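Local coordinates for protein glucanase (Clostridium thermocellum, PDB 5GXX) that probably hydrolyses internal beta-1,4-glucosidic bonds of cellulose, as a family 9 endoglucanase of the clostridial cellulosome, at residues N6-L11 and G431-N436; A10-I15 and S82-H87; A14-E19 and V383-L388; L72-D77 and A312-D317. The protein carries 1 engineered substitution. All blocks are in the same frame, centred on the assembly; numbering follows the deposited sequence.

Contact 1: N6-L11 and G431-N436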
loop_
_atom_site.group_PDB
_atom_site.type_symbol
_atom_site.label_atom_id
_atom_site.label_comp_id
_atom_site.label_asym_id
_atom_site.label_seq_id
_atom_site.Cartn_x
_atom_site.Cartn_y
_atom_site.Cartn_z
ATOM N N ASN A 6 43.232 -32.858 -10.882
ATOM C CA ASN A 6 42.776 -33.261 -12.202
ATOM C C ASN A 6 42.523 -32.002 -13.025
ATOM O O ASN A 6 41.415 -31.475 -13.027
ATOM C CB ASN A 6 41.518 -34.126 -12.117
ATOM C CG ASN A 6 41.118 -34.694 -13.468
ATOM O OD1 ASN A 6 41.595 -34.261 -14.520
ATOM N ND2 ASN A 6 40.224 -35.676 -13.436
ATOM N N TYR A 7 43.582 -31.510 -13.658
ATOM C CA TYR A 7 43.528 -30.293 -14.466
ATOM C C TYR A 7 42.604 -30.436 -15.667
ATOM O O TYR A 7 41.991 -29.452 -16.070
ATOM C CB TYR A 7 44.916 -29.837 -14.934
ATOM C CG TYR A 7 45.878 -29.581 -13.791
ATOM C CD1 TYR A 7 45.712 -28.481 -12.944
ATOM C CD2 TYR A 7 46.969 -30.426 -13.580
ATOM C CE1 TYR A 7 46.608 -28.250 -11.907
ATOM C CE2 TYR A 7 47.867 -30.203 -12.537
ATOM C CZ TYR A 7 47.669 -29.131 -11.700
ATOM O OH TYR A 7 48.575 -28.916 -10.684
ATOM N N ALA A 8 42.469 -31.649 -16.207
ATOM C CA ALA A 8 41.526 -31.881 -17.302
ATOM C C ALA A 8 40.083 -31.638 -16.875
ATOM O O ALA A 8 39.307 -31.053 -17.622
ATOM C CB ALA A 8 41.667 -33.296 -17.877
ATOM N N GLU A 9 39.727 -32.105 -15.680
ATOM C CA GLU A 9 38.376 -31.868 -15.152
ATOM C C GLU A 9 38.178 -30.386 -14.841
ATOM O O GLU A 9 37.130 -29.821 -15.143
ATOM C CB GLU A 9 38.082 -32.707 -13.906
ATOM C CG GLU A 9 36.661 -32.523 -13.372
ATOM C CD GLU A 9 36.472 -33.188 -12.025
ATOM O OE1 GLU A 9 37.040 -34.287 -11.833
ATOM O OE2 GLU A 9 35.759 -32.632 -11.166
ATOM N N ALA A 10 39.183 -29.751 -14.243
ATOM C CA ALA A 10 39.115 -28.301 -14.030
ATOM C C ALA A 10 38.888 -27.544 -15.341
ATOM O O ALA A 10 38.056 -26.631 -15.433
ATOM C CB ALA A 10 40.384 -27.828 -13.365
ATOM N N LEU A 11 39.638 -27.916 -16.370
ATOM C CA LEU A 11 39.474 -27.308 -17.686
ATOM C C LEU A 11 38.091 -27.507 -18.278
ATOM O O LEU A 11 37.490 -26.538 -18.789
ATOM C CB LEU A 11 40.526 -27.873 -18.642
ATOM C CG LEU A 11 40.438 -27.377 -20.086
ATOM C CD1 LEU A 11 40.674 -25.869 -20.130
ATOM C CD2 LEU A 11 41.457 -28.130 -20.957
ATOM N N GLY A 431 45.153 -36.217 -17.244
ATOM C CA GLY A 431 43.933 -36.206 -16.458
ATOM C C GLY A 431 42.818 -36.600 -17.411
ATOM O O GLY A 431 42.891 -36.328 -18.619
ATOM N N THR A 432 41.794 -37.238 -16.852
ATOM C CA THR A 432 40.599 -37.665 -17.579
ATOM C C THR A 432 39.419 -36.755 -17.223
ATOM O O THR A 432 39.127 -36.526 -16.052
ATOM C CB THR A 432 40.246 -39.127 -17.241
ATOM O OG1 THR A 432 41.432 -39.933 -17.268
ATOM C CG2 THR A 432 39.245 -39.683 -18.243
ATOM N N PRO A 433 38.708 -36.233 -18.231
ATOM C CA PRO A 433 37.524 -35.433 -17.888
ATOM C C PRO A 433 36.395 -36.309 -17.325
ATOM O O PRO A 433 36.426 -37.526 -17.503
ATOM C CB PRO A 433 37.140 -34.813 -19.234
ATOM C CG PRO A 433 37.600 -35.840 -20.240
ATOM C CD PRO A 433 38.906 -36.336 -19.687
ATOM N N LEU A 434 35.427 -35.717 -16.626
ATOM C CA LEU A 434 34.252 -36.441 -16.130
ATOM C C LEU A 434 33.363 -36.955 -17.253
ATOM O O LEU A 434 32.897 -36.180 -18.078
ATOM C CB LEU A 434 33.381 -35.544 -15.248
ATOM C CG LEU A 434 33.836 -35.110 -13.858
ATOM C CD1 LEU A 434 32.583 -34.641 -13.115
ATOM C CD2 LEU A 434 34.493 -36.294 -13.163
ATOM N N ALA A 435 33.090 -38.257 -17.255
ATOM C CA ALA A 435 32.333 -38.881 -18.346
ATOM C C ALA A 435 30.892 -38.411 -18.500
ATOM O O ALA A 435 30.404 -38.239 -19.620
ATOM C CB ALA A 435 32.368 -40.417 -18.225
ATOM N N ASN A 436 30.181 -38.219 -17.399
ATOM C CA ASN A 436 28.749 -37.999 -17.565
ATOM C C ASN A 436 28.383 -36.533 -17.300
ATOM O O ASN A 436 27.391 -36.229 -16.645
ATOM C CB ASN A 436 27.943 -38.990 -16.703
ATOM C CG ASN A 436 28.398 -40.450 -16.863
ATOM O OD1 ASN A 436 28.319 -41.038 -17.950
ATOM N ND2 ASN A 436 28.859 -41.045 -15.762
#
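The side-chain amide of Asn6 joins the start of helix 7-20 to the irregular segment 431-436. Its ND2 donates to the backbone carbonyl Thr432 O at 3.0 Å, in a nearly straight bond with an N-H...O angle of 167°. The acceptor lies close to the amide plane of Asn6, whereas the donor is tilted 27° from the carbonyl plane of Thr432. On the other branch of the amide, OD1 accepts from Glu9 N at 3.1 Å, the backbone N of Glu9 standing well above the plane of the Asn6 carbonyl. One flat group is thus held at both ends, and its rotation is fixed.

Next to this bond, Ala8 CB packs against the backbone of Gly431, 3.4 Å from Gly431 O, and more loosely against the ring of Pro433. Gly431, which has no side chain, brings its CA to 3.6 Å from Asn6 OD1. Farther along, the extended chain of Glu9, with CG anti to the backbone N (chi1 -178°), runs obliquely across Leu434. Glu9 OE1 comes within 3.5 Å of Leu434 CD2, a contact of a carboxylate oxygen with a methyl group, while OE2 forms a salt bridge with Lys13 one turn later. Gln12 OE1 accepts from Leu434 N and ties the segment to the helix a second time.

Behind the helix, Ala8 and Leu11 rest on Thr426 of helix 412-429, the helix from which segment 431-436 emerges. Asn6 is a classical N-cap, here doubling as a tether for the chain leaving the last helix of the catalytic domain.

Contact 2: A10-I15 and S82-H87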
loop_
_atom_site.group_PDB
_atom_site.type_symbol
_atom_site.label_atom_id
_atom_site.label_comp_id
_atom_site.label_asym_id
_atom_site.label_seq_id
_atom_site.Cartn_x
_atom_site.Cartn_y
_atom_site.Cartn_z
ATOM N N ALA A 10 39.183 -29.751 -14.243
ATOM C CA ALA A 10 39.115 -28.301 -14.030
ATOM C C ALA A 10 38.888 -27.544 -15.341
ATOM O O ALA A 10 38.056 -26.631 -15.433
ATOM C CB ALA A 10 40.384 -27.828 -13.365
ATOM N N LEU A 11 39.638 -27.916 -16.370
ATOM C CA LEU A 11 39.474 -27.308 -17.686
ATOM C C LEU A 11 38.091 -27.507 -18.278
ATOM O O LEU A 11 37.490 -26.538 -18.789
ATOM C CB LEU A 11 40.526 -27.873 -18.642
ATOM C CG LEU A 11 40.438 -27.377 -20.086
ATOM C CD1 LEU A 11 40.674 -25.869 -20.130
ATOM C CD2 LEU A 11 41.457 -28.130 -20.957
ATOM N N GLN A 12 37.614 -28.747 -18.216
ATOM C CA GLN A 12 36.284 -29.132 -18.668
ATOM C C GLN A 12 35.216 -28.248 -18.028
ATOM O O GLN A 12 34.334 -27.722 -18.713
ATOM C CB GLN A 12 36.059 -30.616 -18.337
ATOM C CG GLN A 12 34.649 -31.154 -18.560
ATOM C CD GLN A 12 34.501 -32.561 -18.000
ATOM O OE1 GLN A 12 35.044 -32.872 -16.931
ATOM N NE2 GLN A 12 33.766 -33.417 -18.716
ATOM N N LYS A 13 35.325 -28.043 -16.719
ATOM C CA LYS A 13 34.361 -27.222 -16.006
ATOM C C LYS A 13 34.528 -25.742 -16.319
ATOM O O LYS A 13 33.534 -25.041 -16.521
ATOM C CB LYS A 13 34.398 -27.531 -14.503
ATOM C CG LYS A 13 33.825 -28.916 -14.256
ATOM C CD LYS A 13 33.983 -29.389 -12.816
ATOM C CE LYS A 13 33.251 -30.729 -12.675
ATOM N NZ LYS A 13 33.328 -31.251 -11.284
ATOM N N ALA A 14 35.778 -25.293 -16.373
ATOM C CA ALA A 14 36.089 -23.890 -16.631
ATOM C C ALA A 14 35.583 -23.407 -17.990
ATOM O O ALA A 14 35.184 -22.251 -18.116
ATOM C CB ALA A 14 37.590 -23.602 -16.434
ATOM N N ILE A 15 35.519 -24.320 -18.959
ATOM C CA ILE A 15 34.943 -24.019 -20.268
ATOM C C ILE A 15 33.421 -23.965 -20.234
ATOM O O ILE A 15 32.811 -23.065 -20.832
ATOM C CB ILE A 15 35.413 -25.056 -21.310
ATOM C CG1 ILE A 15 36.933 -24.971 -21.468
ATOM C CG2 ILE A 15 34.730 -24.819 -22.674
ATOM C CD1 ILE A 15 37.519 -26.219 -22.141
ATOM N N SER A 82 42.561 -34.395 -23.041
ATOM C CA SER A 82 41.521 -33.841 -22.170
ATOM C C SER A 82 40.130 -33.885 -22.801
ATOM O O SER A 82 39.127 -33.796 -22.092
ATOM C CB SER A 82 41.836 -32.385 -21.823
ATOM O OG SER A 82 41.676 -31.554 -22.960
ATOM N N GLY A 83 40.073 -33.965 -24.129
ATOM C CA GLY A 83 38.806 -33.997 -24.856
ATOM C C GLY A 83 38.088 -32.660 -24.889
ATOM O O GLY A 83 36.912 -32.581 -25.242
ATOM N N GLN A 84 38.791 -31.597 -24.522
ATOM C CA GLN A 84 38.157 -30.281 -24.408
ATOM C C GLN A 84 38.351 -29.314 -25.573
ATOM O O GLN A 84 37.735 -28.246 -25.581
ATOM C CB GLN A 84 38.601 -29.610 -23.099
ATOM C CG GLN A 84 38.252 -30.484 -21.883
ATOM C CD GLN A 84 36.797 -30.899 -21.869
ATOM O OE1 GLN A 84 35.910 -30.052 -21.960
ATOM N NE2 GLN A 84 36.536 -32.207 -21.773
ATOM N N ARG A 85 39.199 -29.650 -26.546
ATOM C CA ARG A 85 39.456 -28.743 -27.662
ATOM C C ARG A 85 38.198 -28.276 -28.395
ATOM O O ARG A 85 38.032 -27.073 -28.613
ATOM C CB ARG A 85 40.424 -29.339 -28.681
ATOM C CG ARG A 85 40.823 -28.285 -29.704
ATOM C CD ARG A 85 41.779 -28.847 -30.741
ATOM N NE ARG A 85 42.271 -27.781 -31.607
ATOM C CZ ARG A 85 43.420 -27.834 -32.273
ATOM N NH1 ARG A 85 44.200 -28.904 -32.187
ATOM N NH2 ARG A 85 43.797 -26.809 -33.024
ATOM N N LEU A 86 37.316 -29.200 -28.767
ATOM C CA LEU A 86 36.133 -28.818 -29.523
ATOM C C LEU A 86 35.170 -27.996 -28.669
ATOM O O LEU A 86 34.540 -27.063 -29.174
ATOM C CB LEU A 86 35.432 -30.040 -30.135
ATOM C CG LEU A 86 36.183 -30.729 -31.287
ATOM C CD1 LEU A 86 35.722 -32.178 -31.489
ATOM C CD2 LEU A 86 36.083 -29.928 -32.594
ATOM N N HIS A 87 35.053 -28.336 -27.388
ATOM C CA HIS A 87 34.287 -27.488 -26.464
ATOM C C HIS A 87 34.798 -26.056 -26.413
ATOM O O HIS A 87 34.005 -25.101 -26.471
ATOM C CB HIS A 87 34.259 -28.044 -25.038
ATOM C CG HIS A 87 33.481 -29.314 -24.906
ATOM N ND1 HIS A 87 32.144 -29.406 -25.223
ATOM C CD2 HIS A 87 33.863 -30.555 -24.523
ATOM C CE1 HIS A 87 31.730 -30.646 -25.033
ATOM N NE2 HIS A 87 32.752 -31.361 -24.596
HETATM O O HOH W 1 33.744 -28.562 -21.313
#
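The side-chain oxygen of Gln84 accepts from a bridging water, with Gln84 OE1 2.7 Å from the water oxygen. The same water donates its other hydrogen to the helix carbonyl Gln12 O at 2.8 Å, linking two groups that make no direct hydrogen bond. Gln84 OE1 also lies against Gln12 CA, at 3.4 Å. The other branch of the amide, Gln84 NE2, turns back to its own segment and donates to Ser82 O at 3.1 Å, with the acceptor near the amide plane. A bend at chi2 (-52°) folds the chain so that its amide lies over Gln12 CB, 3.6 Å from Gln84 CD.

Ser82 OG accepts from Gln84 N in an ST turn, and is itself bonded to Ile79 O. Apolar groups complete the contact: Gln84 CB touches both Leu11 CD2 and Ile15 CD1, the latter 3.7 Å away, while Ile15 CG2 packs on His87 CB at 4.0 Å.

Helix 7-20 is thereby packed against the loop leading into helix 85-101 and against that helix's first turn. Leu11 also reaches Cys423 of helix 412-429, and Ile15 touches Leu88 and Asn91 farther along helix 85-101.

Contact 3: A14-E19 and V383-L388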
loop_
_atom_site.group_PDB
_atom_site.type_symbol
_atom_site.label_atom_id
_atom_site.label_comp_id
_atom_site.label_asym_id
_atom_site.label_seq_id
_atom_site.Cartn_x
_atom_site.Cartn_y
_atom_site.Cartn_z
ATOM N N ALA A 14 35.778 -25.293 -16.373
ATOM C CA ALA A 14 36.089 -23.890 -16.631
ATOM C C ALA A 14 35.583 -23.407 -17.990
ATOM O O ALA A 14 35.184 -22.251 -18.116
ATOM C CB ALA A 14 37.590 -23.602 -16.434
ATOM N N ILE A 15 35.519 -24.320 -18.959
ATOM C CA ILE A 15 34.943 -24.019 -20.268
ATOM C C ILE A 15 33.421 -23.965 -20.234
ATOM O O ILE A 15 32.811 -23.065 -20.832
ATOM C CB ILE A 15 35.413 -25.056 -21.310
ATOM C CG1 ILE A 15 36.933 -24.971 -21.468
ATOM C CG2 ILE A 15 34.730 -24.819 -22.674
ATOM C CD1 ILE A 15 37.519 -26.219 -22.141
ATOM N N TYR A 16 32.842 -24.952 -19.551
ATOM C CA TYR A 16 31.389 -25.078 -19.386
ATOM C C TYR A 16 30.815 -23.814 -18.772
ATOM O O TYR A 16 29.693 -23.429 -19.106
ATOM C CB TYR A 16 31.073 -26.315 -18.526
ATOM C CG TYR A 16 29.631 -26.498 -18.108
ATOM C CD1 TYR A 16 29.140 -25.944 -16.913
ATOM C CD2 TYR A 16 28.751 -27.247 -18.891
ATOM C CE1 TYR A 16 27.840 -26.146 -16.505
ATOM C CE2 TYR A 16 27.430 -27.490 -18.475
ATOM C CZ TYR A 16 26.995 -26.926 -17.289
ATOM O OH TYR A 16 25.712 -27.118 -16.860
ATOM N N PHE A 17 31.573 -23.171 -17.879
ATOM C CA PHE A 17 31.151 -21.866 -17.365
ATOM C C PHE A 17 30.641 -20.931 -18.465
ATOM O O PHE A 17 29.584 -20.310 -18.290
ATOM C CB PHE A 17 32.280 -21.222 -16.541
ATOM C CG PHE A 17 32.022 -19.775 -16.200
ATOM C CD1 PHE A 17 31.128 -19.406 -15.202
ATOM C CD2 PHE A 17 32.688 -18.779 -16.892
ATOM C CE1 PHE A 17 30.893 -18.066 -14.882
ATOM C CE2 PHE A 17 32.504 -17.418 -16.558
ATOM C CZ PHE A 17 31.586 -17.056 -15.569
ATOM N N TYR A 18 31.372 -20.831 -19.578
ATOM C CA TYR A 18 30.944 -19.908 -20.633
ATOM C C TYR A 18 29.577 -20.263 -21.212
ATOM O O TYR A 18 28.824 -19.369 -21.613
ATOM C CB TYR A 18 32.006 -19.777 -21.720
ATOM C CG TYR A 18 33.220 -19.056 -21.189
ATOM C CD1 TYR A 18 33.248 -17.663 -21.129
ATOM C CD2 TYR A 18 34.313 -19.765 -20.685
ATOM C CE1 TYR A 18 34.331 -16.994 -20.584
ATOM C CE2 TYR A 18 35.413 -19.104 -20.154
ATOM C CZ TYR A 18 35.410 -17.721 -20.106
ATOM O OH TYR A 18 36.499 -17.037 -19.619
ATOM N N GLU A 19 29.207 -21.543 -21.235
ATOM C CA GLU A 19 27.854 -21.903 -21.683
ATOM C C GLU A 19 26.768 -21.419 -20.719
ATOM O O GLU A 19 25.634 -21.131 -21.112
ATOM C CB GLU A 19 27.745 -23.412 -21.894
ATOM C CG GLU A 19 28.575 -23.822 -23.099
ATOM C CD GLU A 19 28.676 -25.327 -23.322
ATOM O OE1 GLU A 19 27.707 -26.063 -23.099
ATOM O OE2 GLU A 19 29.767 -25.750 -23.738
ATOM N N VAL A 383 24.157 -25.419 -10.318
ATOM C CA VAL A 383 25.603 -25.489 -10.097
ATOM C C VAL A 383 26.314 -24.731 -11.203
ATOM O O VAL A 383 26.241 -25.119 -12.366
ATOM C CB VAL A 383 26.128 -26.933 -10.105
ATOM C CG1 VAL A 383 27.619 -26.978 -9.768
ATOM C CG2 VAL A 383 25.352 -27.748 -9.092
ATOM N N LEU A 384 26.989 -23.645 -10.842
ATOM C CA LEU A 384 27.732 -22.843 -11.823
ATOM C C LEU A 384 29.128 -23.454 -12.049
ATOM O O LEU A 384 30.182 -22.868 -11.741
ATOM C CB LEU A 384 27.829 -21.380 -11.349
ATOM C CG LEU A 384 28.400 -20.370 -12.346
ATOM C CD1 LEU A 384 27.448 -20.055 -13.505
ATOM C CD2 LEU A 384 28.705 -19.073 -11.588
ATOM N N TYR A 385 29.135 -24.641 -12.643
ATOM C CA TYR A 385 30.391 -25.369 -12.776
ATOM C C TYR A 385 31.463 -24.538 -13.439
ATOM O O TYR A 385 31.261 -23.901 -14.499
ATOM C CB TYR A 385 30.261 -26.657 -13.600
ATOM C CG TYR A 385 29.549 -27.794 -12.913
ATOM C CD1 TYR A 385 30.190 -28.560 -11.933
ATOM C CD2 TYR A 385 28.246 -28.126 -13.273
ATOM C CE1 TYR A 385 29.536 -29.620 -11.319
ATOM C CE2 TYR A 385 27.591 -29.192 -12.662
ATOM C CZ TYR A 385 28.235 -29.930 -11.686
ATOM O OH TYR A 385 27.562 -30.977 -11.097
ATOM N N GLY A 386 32.640 -24.621 -12.822
ATOM C CA GLY A 386 33.816 -24.033 -13.439
ATOM C C GLY A 386 34.122 -22.581 -13.135
ATOM O O GLY A 386 35.180 -22.088 -13.519
ATOM N N ALA A 387 33.193 -21.875 -12.498
ATOM C CA ALA A 387 33.405 -20.459 -12.223
ATOM C C ALA A 387 34.493 -20.241 -11.183
ATOM O O ALA A 387 34.359 -20.712 -10.054
ATOM C CB ALA A 387 32.097 -19.811 -11.757
ATOM N N LEU A 388 35.539 -19.513 -11.582
ATOM C CA LEU A 388 36.573 -19.056 -10.638
ATOM C C LEU A 388 36.030 -17.849 -9.883
ATOM O O LEU A 388 35.742 -16.829 -10.510
ATOM C CB LEU A 388 37.868 -18.698 -11.362
ATOM C CG LEU A 388 39.044 -18.234 -10.487
ATOM C CD1 LEU A 388 39.581 -19.380 -9.619
ATOM C CD2 LEU A 388 40.140 -17.753 -11.403
HETATM O O HOH W 2 25.179 -26.740 -14.231
#
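A type II beta turn, Leu384 to Ala387, presses against helix 7-20 in the interior of the catalytic domain. Gly386, with positive phi (89°), occupies the third position of the turn and lies with its backbone directly against Ala14, whose CA is 3.7 Å from Gly386 O.

Two aromatic residues of the helix straddle the turn. Tyr16 meets Tyr385 in an offset edge-to-face pair, the edge of Tyr385 directed at the face of Tyr16, with centroids 5.8 Å apart and planes at 75°. Tyr16 CD1 also touches Tyr385 CB at 3.6 Å. The far end of Tyr16 is tied by water: its OH lies 2.7 Å from a water oxygen, and this water donates to Val383 O. Val383 CG1 covers one face of the Tyr385 ring, so that ring is braced by its own segment while its edge faces the helix.

Phe17 has CG anti to the backbone N (chi1 169°), which swings its ring toward the two ends of the turn, where Phe17 CD1 packs on Ala387 CB at 3.6 Å and Leu384 CG approaches the ring edge at 4.1 Å.

Around this site, Asn415 of helix 412-429 donates through ND2 to both Gly386 O and Ala14 O and accepts from Leu388 N through OD1. Phe437 adds edge-to-face contacts with both tyrosines. A glycine-containing type II turn is here wedged against a helix of the alpha-helical (alpha/alpha)6 barrel characteristic of family 9 glycoside hydrolases.

Contact 4: L72-D77 and A312-D317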
loop_
_atom_site.group_PDB
_atom_site.type_symbol
_atom_site.label_atom_id
_atom_site.label_comp_id
_atom_site.label_asym_id
_atom_site.label_seq_id
_atom_site.Cartn_x
_atom_site.Cartn_y
_atom_site.Cartn_z
ATOM N N LEU A 72 44.030 -21.519 -27.142
ATOM C CA LEU A 72 44.034 -22.431 -28.275
ATOM C C LEU A 72 45.292 -22.254 -29.114
ATOM O O LEU A 72 45.843 -23.248 -29.595
ATOM C CB LEU A 72 42.776 -22.235 -29.131
ATOM C CG LEU A 72 41.456 -22.777 -28.565
ATOM C CD1 LEU A 72 40.244 -22.241 -29.332
ATOM C CD2 LEU A 72 41.392 -24.307 -28.509
ATOM N N TYR A 73 45.746 -21.010 -29.290
ATOM C CA TYR A 73 46.925 -20.701 -30.099
ATOM C C TYR A 73 48.184 -21.351 -29.536
ATOM O O TYR A 73 49.016 -21.851 -30.287
ATOM C CB TYR A 73 47.095 -19.180 -30.238
ATOM C CG TYR A 73 48.260 -18.723 -31.083
ATOM C CD1 TYR A 73 48.145 -18.593 -32.473
ATOM C CD2 TYR A 73 49.468 -18.370 -30.495
ATOM C CE1 TYR A 73 49.221 -18.159 -33.246
ATOM C CE2 TYR A 73 50.539 -17.929 -31.254
ATOM C CZ TYR A 73 50.412 -17.832 -32.635
ATOM O OH TYR A 73 51.500 -17.393 -33.362
ATOM N N GLU A 74 48.299 -21.381 -28.212
ATOM C CA GLU A 74 49.486 -21.957 -27.572
ATOM C C GLU A 74 49.396 -23.459 -27.375
ATOM O O GLU A 74 50.388 -24.169 -27.560
ATOM C CB GLU A 74 49.699 -21.328 -26.191
ATOM C CG GLU A 74 49.940 -19.827 -26.250
ATOM C CD GLU A 74 51.215 -19.449 -26.963
ATOM O OE1 GLU A 74 52.126 -20.302 -27.117
ATOM O OE2 GLU A 74 51.333 -18.273 -27.362
ATOM N N TYR A 75 48.220 -23.926 -26.973
ATOM C CA TYR A 75 48.093 -25.246 -26.370
ATOM C C TYR A 75 46.990 -26.092 -27.014
ATOM O O TYR A 75 46.743 -27.218 -26.586
ATOM C CB TYR A 75 47.990 -25.119 -24.824
ATOM C CG TYR A 75 49.182 -24.390 -24.194
ATOM C CD1 TYR A 75 50.490 -24.787 -24.469
ATOM C CD2 TYR A 75 49.008 -23.317 -23.302
ATOM C CE1 TYR A 75 51.589 -24.130 -23.925
ATOM C CE2 TYR A 75 50.114 -22.645 -22.750
ATOM C CZ TYR A 75 51.400 -23.061 -23.064
ATOM O OH TYR A 75 52.530 -22.440 -22.549
ATOM N N GLY A 76 46.332 -25.593 -28.062
ATOM C CA GLY A 76 45.217 -26.323 -28.672
ATOM C C GLY A 76 45.550 -27.735 -29.131
ATOM O O GLY A 76 44.763 -28.666 -28.940
ATOM N N ASP A 77 46.723 -27.894 -29.736
ATOM C CA ASP A 77 47.199 -29.209 -30.173
ATOM C C ASP A 77 47.613 -30.102 -29.014
ATOM O O ASP A 77 47.653 -31.325 -29.150
ATOM C CB ASP A 77 48.424 -29.065 -31.076
ATOM C CG ASP A 77 48.088 -28.503 -32.440
ATOM O OD1 ASP A 77 46.957 -28.718 -32.927
ATOM O OD2 ASP A 77 48.983 -27.851 -33.015
ATOM N N ALA A 312 53.122 -16.433 -17.547
ATOM C CA ALA A 312 54.367 -17.027 -17.062
ATOM C C ALA A 312 54.655 -18.369 -17.730
ATOM O O ALA A 312 55.803 -18.614 -18.118
ATOM C CB ALA A 312 54.348 -17.145 -15.534
ATOM N N PHE A 313 53.633 -19.203 -17.911
ATOM C CA PHE A 313 53.812 -20.468 -18.625
ATOM C C PHE A 313 54.247 -20.195 -20.070
ATOM O O PHE A 313 55.171 -20.837 -20.577
ATOM C CB PHE A 313 52.518 -21.300 -18.656
ATOM C CG PHE A 313 52.190 -22.063 -17.387
ATOM C CD1 PHE A 313 53.124 -22.841 -16.703
ATOM C CD2 PHE A 313 50.881 -22.065 -16.925
ATOM C CE1 PHE A 313 52.774 -23.550 -15.557
ATOM C CE2 PHE A 313 50.493 -22.805 -15.805
ATOM C CZ PHE A 313 51.442 -23.555 -15.113
ATOM N N VAL A 314 53.556 -19.282 -20.752
ATOM C CA VAL A 314 53.859 -18.998 -22.155
ATOM C C VAL A 314 55.290 -18.473 -22.286
ATOM O O VAL A 314 56.045 -18.900 -23.161
ATOM C CB VAL A 314 52.836 -18.025 -22.788
ATOM C CG1 VAL A 314 53.308 -17.582 -24.183
ATOM C CG2 VAL A 314 51.453 -18.651 -22.905
ATOM N N TYR A 315 55.687 -17.581 -21.385
ATOM C CA TYR A 315 57.021 -17.017 -21.440
ATOM C C TYR A 315 58.075 -18.082 -21.123
ATOM O O TYR A 315 59.057 -18.229 -21.853
ATOM C CB TYR A 315 57.166 -15.794 -20.531
ATOM C CG TYR A 315 58.516 -15.146 -20.759
ATOM C CD1 TYR A 315 58.815 -14.528 -21.988
ATOM C CD2 TYR A 315 59.505 -15.175 -19.767
ATOM C CE1 TYR A 315 60.059 -13.983 -22.231
ATOM C CE2 TYR A 315 60.760 -14.605 -20.000
ATOM C CZ TYR A 315 61.019 -14.008 -21.227
ATOM O OH TYR A 315 62.244 -13.436 -21.488
ATOM N N ALA A 316 57.864 -18.843 -20.058
ATOM C CA ALA A 316 58.803 -19.907 -19.705
ATOM C C ALA A 316 58.975 -20.904 -20.847
ATOM O O ALA A 316 60.082 -21.344 -21.135
ATOM C CB ALA A 316 58.347 -20.625 -18.445
ATOM N N ASP A 317 57.880 -21.270 -21.501
ATOM C CA ASP A 317 57.955 -22.220 -22.607
ATOM C C ASP A 317 58.680 -21.669 -23.828
ATOM O O ASP A 317 59.099 -22.448 -24.695
ATOM C CB ASP A 317 56.549 -22.647 -23.019
ATOM C CG ASP A 317 55.952 -23.664 -22.074
ATOM O OD1 ASP A 317 56.716 -24.265 -21.285
ATOM O OD2 ASP A 317 54.721 -23.864 -22.126
#
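Tyr75 OH donates to Asp317 OD2 at 2.6 Å, the short polar bond at the tight side of this helix-helix contact. The carboxylate oxygen is met on its anti side, 23° out of the carboxylate plane, and the planes of ring and carboxylate stand almost perpendicular, at 85°. Asp317 OD2 also forms a salt bridge with Arg424 NE, a second partner that probably helps to keep the carboxylate charged. The ring of Tyr75 extends from helix 58-75 toward helix 301-318, so that its hydroxyl comes within 3.7 Å of Val314 CA. Glu74 CB covers one face of the ring from within the same segment.

By contrast, the Glu74 side of the contact is looser. Its chain bends at chi2 (-65°) and crosses Val314 at about a right angle, with Glu74 CG 3.9 Å from Val314 CG2 and Glu74 OE2 3.8 Å from Val314 CG1. The carboxylate is held elsewhere, by Arg258 and Trp70. Asp317 is exposed to solvent, whereas Tyr75 and Val314 are buried.

Helix 412-429 flanks the pair, with Arg424 touching both Tyr75 and Phe313. Behind segment 312-317 lies helix 322-340, and Leu72 and Tyr73 pack on helix 142-158.

Contacts 1, 2 and 3 follow one another along helix 7-20. Contacts 1 and 2 have centres about 8 Å apart and share Ala10 and Leu11; contacts 2 and 3, about 10 Å apart, share Ala14 and Ile15. This N-terminal helix thus meets, in turn, the chain beyond helix 412-429, the entry to helix 85-101 and the loop before helix 412-429. Contact 4 joins helices 58-75 and 301-318, its centre about 16 Å from that of contact 2, and is linked to it by a salt bridge between Arg85 and Asp77. In sequence, contacts 2 and 4 alternate their segments, tying distant parts of the catalytic domain together.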